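Long-range contacts in SusD homolog (Bacteroides thetaiotaomicron, PDB 3SGH), which probably binds glycans at the cell surface as a SusD-like outer-membrane lipoprotein and passes them to a partner transporter for uptake: residues 38-43 against 420-425; 49-54 against 283-288; 63-68 against 287-292; 252-257 against 436-441. All blocks are in the same frame, centred on the assembly; numbering follows the deposited sequence. Where two conformers were deposited one is given.

Contact 1: 38-43 against 420-425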
# COMPACT_ATOMS: atom_id res chain seq x y z
N GLU A 38 7.48 -7.19 8.13
CA GLU A 38 8.40 -6.24 7.46
C GLU A 38 7.69 -5.28 6.52
O GLU A 38 7.96 -4.08 6.51
CB GLU A 38 9.50 -6.99 6.73
CG GLU A 38 10.44 -7.76 7.69
CD GLU A 38 11.32 -8.81 6.96
OE1 GLU A 38 11.32 -8.84 5.72
OE2 GLU A 38 12.01 -9.58 7.65
N ILE A 39 6.76 -5.80 5.72
CA ILE A 39 6.07 -5.01 4.73
C ILE A 39 4.74 -4.45 5.23
O ILE A 39 4.38 -3.32 4.88
CB ILE A 39 5.87 -5.87 3.43
CG1 ILE A 39 7.24 -6.28 2.84
CG2 ILE A 39 4.96 -5.15 2.37
CD1 ILE A 39 8.07 -5.10 2.24
N ASN A 40 3.99 -5.24 5.97
CA ASN A 40 2.66 -4.87 6.37
C ASN A 40 2.57 -4.27 7.76
O ASN A 40 1.53 -3.70 8.07
CB ASN A 40 1.70 -6.06 6.28
CG ASN A 40 1.50 -6.54 4.85
OD1 ASN A 40 1.48 -5.74 3.92
ND2 ASN A 40 1.33 -7.84 4.67
N CYS A 41 3.60 -4.35 8.59
CA CYS A 41 3.48 -3.94 10.00
C CYS A 41 4.61 -3.12 10.60
O CYS A 41 4.74 -3.06 11.85
CB CYS A 41 3.28 -5.17 10.89
SG CYS A 41 1.96 -6.37 10.40
N MSE A 42 5.40 -2.44 9.77
CA MSE A 42 6.56 -1.66 10.23
C MSE A 42 6.42 -0.22 9.72
O MSE A 42 5.68 0.58 10.31
CB MSE A 42 7.90 -2.32 9.79
CG MSE A 42 8.20 -3.66 10.49
SE MSE A 42 8.43 -3.60 12.42
CE MSE A 42 10.33 -3.14 12.55
N TRP A 43 7.11 0.09 8.62
CA TRP A 43 6.91 1.39 8.00
C TRP A 43 5.47 1.58 7.57
O TRP A 43 5.03 2.71 7.35
CB TRP A 43 7.87 1.65 6.80
CG TRP A 43 7.80 0.58 5.75
CD1 TRP A 43 8.64 -0.48 5.62
CD2 TRP A 43 6.80 0.42 4.74
NE1 TRP A 43 8.23 -1.29 4.61
CE2 TRP A 43 7.10 -0.77 4.04
CE3 TRP A 43 5.66 1.15 4.35
CZ2 TRP A 43 6.30 -1.27 2.99
CZ3 TRP A 43 4.87 0.65 3.29
CH2 TRP A 43 5.21 -0.53 2.62
N PRO A 420 -6.61 -3.92 4.93
CA PRO A 420 -5.35 -3.31 5.31
C PRO A 420 -4.41 -3.21 4.11
O PRO A 420 -4.24 -4.20 3.40
CB PRO A 420 -4.77 -4.28 6.37
CG PRO A 420 -5.61 -5.48 6.32
CD PRO A 420 -6.65 -5.34 5.29
N ASP A 421 -3.86 -2.03 3.86
CA ASP A 421 -2.98 -1.80 2.71
C ASP A 421 -1.80 -1.02 3.27
O ASP A 421 -1.99 0.07 3.79
CB ASP A 421 -3.69 -1.01 1.64
CG ASP A 421 -2.83 -0.78 0.40
OD1 ASP A 421 -1.65 -0.38 0.53
OD2 ASP A 421 -3.38 -1.01 -0.69
N PRO A 422 -0.59 -1.58 3.19
CA PRO A 422 0.55 -0.95 3.88
C PRO A 422 1.02 0.35 3.29
O PRO A 422 1.62 1.15 4.00
CB PRO A 422 1.66 -1.98 3.74
CG PRO A 422 1.33 -2.78 2.55
CD PRO A 422 -0.23 -2.83 2.52
N MSE A 423 0.75 0.55 2.00
CA MSE A 423 1.33 1.65 1.24
C MSE A 423 0.35 2.73 0.80
O MSE A 423 0.76 3.87 0.66
CB MSE A 423 2.08 1.11 0.02
CG MSE A 423 2.72 2.16 -0.89
SE MSE A 423 3.87 3.32 0.10
CE MSE A 423 5.54 2.29 -0.10
N ASN A 424 -0.92 2.40 0.57
CA ASN A 424 -1.84 3.37 -0.05
C ASN A 424 -1.88 4.71 0.68
O ASN A 424 -1.75 5.80 0.06
CB ASN A 424 -3.26 2.83 -0.13
CG ASN A 424 -4.19 3.82 -0.76
OD1 ASN A 424 -4.01 4.17 -1.93
ND2 ASN A 424 -5.16 4.32 0.01
N GLY A 425 -2.07 4.64 1.99
CA GLY A 425 -2.15 5.87 2.78
C GLY A 425 -0.89 6.73 2.69
O GLY A 425 -0.97 7.93 2.46
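The C-terminal turn of helix 33-40 meets the loop that leads into helix 424-432, and the backbones come closest at N40 and P422, whose CA atoms lie 5.1 Å apart. C41 is the first residue to leave helical geometry, and the chain goes on to W43, which meets the same partner. P422 packs against I39, N40 and W43: P422 CB sits 3.2 Å from the carbonyl oxygen I39 O, and P422 CG 3.3 Å from N40 OD1. N40 lies alongside the proline, while its ND2 is bonded to A29 O. The six-membered ring of W43 also reaches P422, CZ3 coming near P422 O, which is bonded to S47 OG. The side chains of W43 and M423 cross at about a right angle. The selenomethionine chain, bent at chi2 and chi3, brings M423 CE within 3.8 Å of W43 CZ3, and SE stands 5.4 Å from the centroid of the six-membered ring, 57° off the normal. D421 OD1 accepts from both M423 N and N424 N, at 3.0 and 2.9 Å. This arrangement is an oblique Met-aromatic contact beside a capped helix start, buried near the centre of the helical SusD-like fold.

Contact 2: 49-54 against 283-288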
# COMPACT_ATOMS: atom_id res chain seq x y z
N GLN A 49 -3.15 2.90 9.34
CA GLN A 49 -4.13 1.81 9.56
C GLN A 49 -3.72 0.78 10.61
O GLN A 49 -4.54 0.32 11.41
CB GLN A 49 -4.41 1.06 8.25
CG GLN A 49 -4.71 1.90 7.05
CD GLN A 49 -5.25 1.07 5.91
OE1 GLN A 49 -4.76 0.01 5.64
NE2 GLN A 49 -6.30 1.57 5.23
N VAL A 50 -2.43 0.46 10.65
CA VAL A 50 -1.82 -0.40 11.68
C VAL A 50 -0.76 0.33 12.50
O VAL A 50 -0.15 1.32 12.03
CB VAL A 50 -1.19 -1.66 11.04
CG1 VAL A 50 -2.19 -2.25 9.99
CG2 VAL A 50 0.13 -1.31 10.34
N THR A 51 -0.60 -0.09 13.73
CA THR A 51 0.46 0.43 14.61
C THR A 51 1.31 -0.74 15.10
O THR A 51 0.78 -1.71 15.58
CB THR A 51 -0.13 1.21 15.80
OG1 THR A 51 -0.72 2.41 15.31
CG2 THR A 51 0.96 1.57 16.83
N ALA A 52 2.63 -0.65 14.95
CA ALA A 52 3.56 -1.60 15.56
C ALA A 52 3.71 -1.30 17.06
O ALA A 52 4.12 -0.21 17.44
CB ALA A 52 4.91 -1.54 14.82
N THR A 53 3.36 -2.24 17.93
CA THR A 53 3.33 -1.97 19.38
C THR A 53 4.65 -2.28 20.13
O THR A 53 4.73 -2.19 21.35
CB THR A 53 2.14 -2.69 20.04
OG1 THR A 53 2.26 -4.11 19.82
CG2 THR A 53 0.79 -2.16 19.48
N ALA A 54 5.70 -2.55 19.39
CA ALA A 54 6.96 -3.06 19.91
C ALA A 54 7.99 -1.95 19.80
O ALA A 54 7.78 -0.97 19.05
CB ALA A 54 7.42 -4.26 19.07
N VAL A 283 -10.79 1.44 19.82
CA VAL A 283 -9.71 2.33 20.22
C VAL A 283 -8.41 1.83 19.63
O VAL A 283 -7.91 0.71 19.94
CB VAL A 283 -9.58 2.47 21.76
CG1 VAL A 283 -8.44 3.42 22.10
CG2 VAL A 283 -10.93 2.96 22.44
N GLY A 284 -7.84 2.64 18.73
CA GLY A 284 -6.53 2.34 18.13
C GLY A 284 -5.36 2.79 19.00
O GLY A 284 -5.56 3.47 20.02
N VAL A 285 -4.17 2.41 18.56
CA VAL A 285 -2.90 2.76 19.20
C VAL A 285 -2.23 3.89 18.46
O VAL A 285 -2.10 3.84 17.24
CB VAL A 285 -1.95 1.52 19.29
CG1 VAL A 285 -0.61 1.92 20.02
CG2 VAL A 285 -2.67 0.37 19.97
N ARG A 286 -1.79 4.92 19.18
CA ARG A 286 -1.06 6.01 18.56
C ARG A 286 0.33 5.49 18.12
O ARG A 286 1.12 5.03 18.95
CB ARG A 286 -0.93 7.19 19.52
CG ARG A 286 -0.22 8.40 18.93
CD ARG A 286 -1.13 9.20 17.95
NE ARG A 286 -0.36 10.28 17.36
CZ ARG A 286 -0.07 11.45 17.93
NH1 ARG A 286 -0.60 11.80 19.06
NH2 ARG A 286 0.74 12.30 17.30
N SER A 287 0.62 5.62 16.83
CA SER A 287 1.90 5.22 16.27
C SER A 287 2.85 6.34 16.62
O SER A 287 2.49 7.52 16.50
CB SER A 287 1.79 5.04 14.76
OG SER A 287 3.01 4.60 14.23
N GLY A 288 4.03 6.01 17.14
CA GLY A 288 4.93 7.05 17.57
C GLY A 288 4.42 7.71 18.86
O GLY A 288 4.36 8.94 18.97
O HOH W 1 3.93 2.09 14.79
O HOH W 2 4.64 3.07 17.54
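T51 lies across V285, its methyl CG2 packed 3.6 Å from V285 CG1, while its hydroxyl serves the backbone of the same residue. T51 OG1 donates to V285 O at 2.8 Å, approaching from above the carbonyl plane with a C=O...donor angle of 140°. With OG1 anti to the carbonyl carbon and CG2 anti to the backbone N (chi1 -69° for OG1), the two branches divide the work, and T51 CG2 also lies 3.8 Å from S287 CA. An alanine here is likely to leave V285 O without this hydroxyl donor and to open a gap between V285 and S287 where the methyl now packs. Two waters carry the rest of the join: one accepts from A52 N at 3.0 Å and also bonds S287 OG at 2.7 Å; the other accepts from G288 N and gives a weak bond to A52 O. Strand 50-52 pairs with strand 249-251, and V285 bonds through its backbone to A251, which ties the loop to this two-stranded sheet at V285. The chemistry implies a buried join in which one direct hydroxyl bond and two water bridges supply the polar links across the segments, around a small apolar patch.

Contact 3: 63-68 against 287-292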
# COMPACT_ATOMS: atom_id res chain seq x y z
N PHE A 63 10.98 2.88 13.37
CA PHE A 63 10.26 3.49 12.25
C PHE A 63 9.23 4.51 12.71
O PHE A 63 9.03 5.52 12.06
CB PHE A 63 9.52 2.41 11.41
CG PHE A 63 10.30 1.91 10.22
CD1 PHE A 63 10.72 2.77 9.22
CD2 PHE A 63 10.61 0.56 10.08
CE1 PHE A 63 11.42 2.31 8.11
CE2 PHE A 63 11.27 0.11 8.97
CZ PHE A 63 11.69 0.99 8.00
N ALA A 64 8.53 4.22 13.81
CA ALA A 64 7.35 5.04 14.17
C ALA A 64 7.72 6.48 14.42
O ALA A 64 6.87 7.36 14.27
CB ALA A 64 6.61 4.46 15.40
N TYR A 65 8.97 6.72 14.83
CA TYR A 65 9.47 8.09 15.05
C TYR A 65 10.50 8.50 13.97
O TYR A 65 11.30 9.44 14.15
CB TYR A 65 10.06 8.21 16.46
CG TYR A 65 9.22 7.67 17.60
CD1 TYR A 65 9.25 6.34 17.95
CD2 TYR A 65 8.44 8.53 18.39
CE1 TYR A 65 8.55 5.86 19.04
CE2 TYR A 65 7.72 8.08 19.44
CZ TYR A 65 7.77 6.73 19.79
OH TYR A 65 7.09 6.22 20.88
N TYR A 66 10.48 7.76 12.86
CA TYR A 66 11.21 8.09 11.66
C TYR A 66 12.69 7.88 11.79
O TYR A 66 13.43 8.52 11.11
CB TYR A 66 10.94 9.55 11.23
CG TYR A 66 9.49 10.00 11.32
CD1 TYR A 66 8.43 9.17 10.94
CD2 TYR A 66 9.18 11.25 11.82
CE1 TYR A 66 7.11 9.61 11.08
CE2 TYR A 66 7.87 11.68 11.95
CZ TYR A 66 6.84 10.88 11.56
OH TYR A 66 5.54 11.34 11.73
N ASN A 67 13.12 6.97 12.67
CA ASN A 67 14.55 6.76 12.85
C ASN A 67 14.90 5.28 13.07
O ASN A 67 15.56 4.90 14.05
CB ASN A 67 15.07 7.62 13.99
CG ASN A 67 16.54 7.89 13.89
OD1 ASN A 67 17.02 8.30 12.84
ND2 ASN A 67 17.28 7.65 14.99
N ALA A 68 14.45 4.45 12.14
CA ALA A 68 14.75 3.01 12.17
C ALA A 68 16.23 2.70 12.07
O ALA A 68 17.02 3.42 11.41
CB ALA A 68 14.03 2.27 11.05
N SER A 287 0.62 5.62 16.83
CA SER A 287 1.90 5.22 16.27
C SER A 287 2.85 6.34 16.62
O SER A 287 2.49 7.52 16.50
CB SER A 287 1.79 5.04 14.76
OG SER A 287 3.01 4.60 14.23
N GLY A 288 4.03 6.01 17.14
CA GLY A 288 4.93 7.05 17.57
C GLY A 288 4.42 7.71 18.86
O GLY A 288 4.36 8.94 18.97
N SER A 289 4.05 6.88 19.83
CA SER A 289 3.41 7.35 21.07
C SER A 289 4.34 8.18 21.95
O SER A 289 5.57 8.14 21.81
CB SER A 289 2.88 6.11 21.81
OG SER A 289 3.86 5.09 21.84
N ALA A 290 3.74 8.94 22.88
CA ALA A 290 4.48 9.76 23.83
C ALA A 290 5.41 8.91 24.66
O ALA A 290 6.50 9.34 24.99
CB ALA A 290 3.54 10.57 24.71
N GLU A 291 4.96 7.72 25.05
CA GLU A 291 5.81 6.75 25.71
C GLU A 291 6.37 5.69 24.73
O GLU A 291 5.76 5.39 23.68
CB GLU A 291 5.05 6.09 26.86
CG GLU A 291 4.21 4.85 26.54
CD GLU A 291 3.06 5.07 25.53
OE1 GLU A 291 2.62 6.25 25.33
OE2 GLU A 291 2.55 4.04 25.01
N ILE A 292 7.53 5.13 25.06
CA ILE A 292 8.12 4.04 24.22
C ILE A 292 7.06 2.94 24.07
O ILE A 292 6.47 2.53 25.05
CB ILE A 292 9.40 3.46 24.89
CG1 ILE A 292 10.53 4.49 24.85
CG2 ILE A 292 9.82 2.18 24.25
CD1 ILE A 292 11.68 4.23 25.81
O HOH W 3 4.40 6.70 13.16
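S287 opens the contact with its hydroxyl: S287 OG lies 3.8 Å from A64 CB and bonds a water that donates to A64 O at 2.8 Å, joining side chain and backbone between the segments. At G288 the loop comes nearest the short 3-10 turn of residues 63-64, with the CA atoms of A64 and G288 4.6 Å apart and A64 CB 3.5 Å from G288 N. The glycine CA then lies over one face of the Y65 ring, 3.7 Å from its centroid and 21° off the normal, a CH-pi contact. A side chain at this position would run into A64 O, and the positive phi independently favours glycine. S289 follows at the rim of the ring, its carbonyl oxygen in the ring plane and accepting a hydrogen bond from the phenol, Y65 OH to S289 O, at 2.6 Å. That donor is tilted 20° from the carbonyl plane. Holding the loop from within, S289 OG donates to E291 O at 2.7 Å, nearly in line with that carbonyl; chi1 of 46° sets the hydroxyl between the backbone N and the carbonyl carbon. The backbone of A290 bonds N385 and K60. E291 sends its carboxylate to Y298 and N385. I292 ends the segment with its CA near the tyrosine oxygen. A single tyrosine thus grips the backbone of G288 and S289 twice, by its face on the glycine and by its hydroxyl on the next carbonyl, with water completing the polar seam.

Contact 4: 252-257 against 436-441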
# COMPACT_ATOMS: atom_id res chain seq x y z
N ASN A 252 -4.45 1.15 14.27
CA ASN A 252 -3.86 2.49 14.39
C ASN A 252 -4.94 3.50 14.78
O ASN A 252 -6.07 3.48 14.28
CB ASN A 252 -3.20 2.86 13.05
CG ASN A 252 -2.38 4.13 13.09
OD1 ASN A 252 -2.85 5.19 13.52
ND2 ASN A 252 -1.17 4.05 12.56
N ALA A 253 -4.58 4.34 15.76
CA ALA A 253 -5.42 5.42 16.24
C ALA A 253 -6.07 6.23 15.13
O ALA A 253 -7.20 6.69 15.26
CB ALA A 253 -4.50 6.38 17.05
N CYS A 254 -5.31 6.45 14.06
CA CYS A 254 -5.74 7.33 12.98
C CYS A 254 -6.95 6.78 12.19
O CYS A 254 -8.00 7.40 12.21
CB CYS A 254 -4.55 7.57 12.05
SG CYS A 254 -4.91 8.70 10.70
N LEU A 255 -6.83 5.60 11.56
CA LEU A 255 -7.97 5.04 10.85
C LEU A 255 -9.18 4.82 11.78
O LEU A 255 -10.31 5.14 11.41
CB LEU A 255 -7.61 3.72 10.18
CG LEU A 255 -8.72 3.09 9.33
CD1 LEU A 255 -9.15 4.02 8.19
CD2 LEU A 255 -8.28 1.67 8.83
N VAL A 256 -8.95 4.30 12.98
CA VAL A 256 -10.05 4.02 13.92
C VAL A 256 -10.78 5.33 14.27
O VAL A 256 -12.00 5.39 14.30
CB VAL A 256 -9.56 3.30 15.21
CG1 VAL A 256 -10.71 3.12 16.20
CG2 VAL A 256 -8.88 1.92 14.84
N SER A 257 -10.03 6.39 14.57
CA SER A 257 -10.63 7.71 14.87
C SER A 257 -11.41 8.32 13.71
O SER A 257 -12.51 8.90 13.89
CB SER A 257 -9.54 8.70 15.33
OG SER A 257 -9.04 8.26 16.58
N ARG A 436 -5.06 12.75 5.84
CA ARG A 436 -4.25 13.42 6.84
C ARG A 436 -3.85 12.47 7.97
O ARG A 436 -4.39 12.49 9.09
CB ARG A 436 -4.95 14.65 7.38
CG ARG A 436 -5.50 15.59 6.30
CD ARG A 436 -6.07 16.81 6.93
NE ARG A 436 -6.88 17.59 5.98
CZ ARG A 436 -6.68 18.87 5.66
NH1 ARG A 436 -5.68 19.57 6.19
NH2 ARG A 436 -7.49 19.47 4.80
N ILE A 437 -2.85 11.65 7.65
CA ILE A 437 -2.36 10.60 8.55
C ILE A 437 -1.71 11.20 9.79
O ILE A 437 -0.88 12.13 9.69
CB ILE A 437 -1.31 9.70 7.84
CG1 ILE A 437 -1.93 9.03 6.62
CG2 ILE A 437 -0.74 8.68 8.79
CD1 ILE A 437 -3.28 8.36 6.94
N PHE A 438 -2.09 10.70 10.95
CA PHE A 438 -1.52 11.20 12.19
C PHE A 438 -0.00 10.95 12.25
O PHE A 438 0.44 9.80 12.17
CB PHE A 438 -2.12 10.49 13.40
CG PHE A 438 -3.60 10.68 13.61
CD1 PHE A 438 -4.38 11.49 12.82
CD2 PHE A 438 -4.18 10.08 14.73
CE1 PHE A 438 -5.77 11.61 13.09
CE2 PHE A 438 -5.50 10.22 15.02
CZ PHE A 438 -6.30 10.98 14.22
N PRO A 439 0.78 12.01 12.46
CA PRO A 439 2.24 11.83 12.57
C PRO A 439 2.60 11.29 13.95
O PRO A 439 1.75 11.26 14.84
CB PRO A 439 2.77 13.24 12.45
CG PRO A 439 1.71 14.08 13.09
CD PRO A 439 0.40 13.43 12.63
N ALA A 440 3.86 10.91 14.12
CA ALA A 440 4.42 10.60 15.41
C ALA A 440 4.24 11.80 16.35
O ALA A 440 4.18 12.96 15.90
CB ALA A 440 5.91 10.26 15.24
N THR A 441 4.22 11.52 17.66
CA THR A 441 4.27 12.58 18.65
C THR A 441 5.57 13.41 18.53
O THR A 441 5.60 14.60 18.86
CB THR A 441 4.11 12.06 20.10
OG1 THR A 441 5.13 11.07 20.37
CG2 THR A 441 2.69 11.49 20.30
O HOH W 4 -0.04 6.66 11.79
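C254 and F438 form the apolar centre, the cysteine laid over one face of the phenylalanine ring. C254 SG stands 3.9 Å from the ring centroid and 25° off its normal, a sulfur-aromatic contact, and C254 CA adds a CH-pi contact at 3.7 Å over the same ring. Lying anti to the backbone N (chi1 -178°), SG is placed over the ring and also within reach of F438 N, which donates to it at 3.5 Å with an angle of 163°. A253 O and S257 CB meet the ring obliquely. A serine in place of F438 would probably strip the cysteine of its aromatic cover and open a gap beside S257 CB. Farther out the helix start is polar: N252 OD1 accepts from C254 N at 2.8 Å, on a lone pair in the carbonyl plane, as the N-cap of helix 253-261. A water accepts a hydrogen bond from N252 ND2 and donates to F438 O at 3.2 Å. S257 OG and S257 N reach A253 O from opposite faces of its plane. Among the neighbours, W415 of helix 403-417 packs on C254 and L255, the Y387 ring meets that of F438, and N252 ND2 bonds V50 O of strand 50-52.

Contact 1 lies deepest, its centre about 6 Å from the chain's centre, and joins its segments by packing around a proline and a tryptophan. Contacts 2 and 4 are also buried but farther out, and each adds polar links, a hydroxyl bond in one and a backbone N-H to sulfur bond in the other, with bridging waters in both. Contact 3, its centre about 20 Å from the chain's centre, is partly buried and mixes ring packing with a phenol bond and a bridging water of its own. Contacts 2 and 3 share S287 and G288, and both meet residues 436-441 of contact 4 through G288 O and T441 OG1. Q49 OE1, accepting from D421 N, ties contact 2 to contact 1.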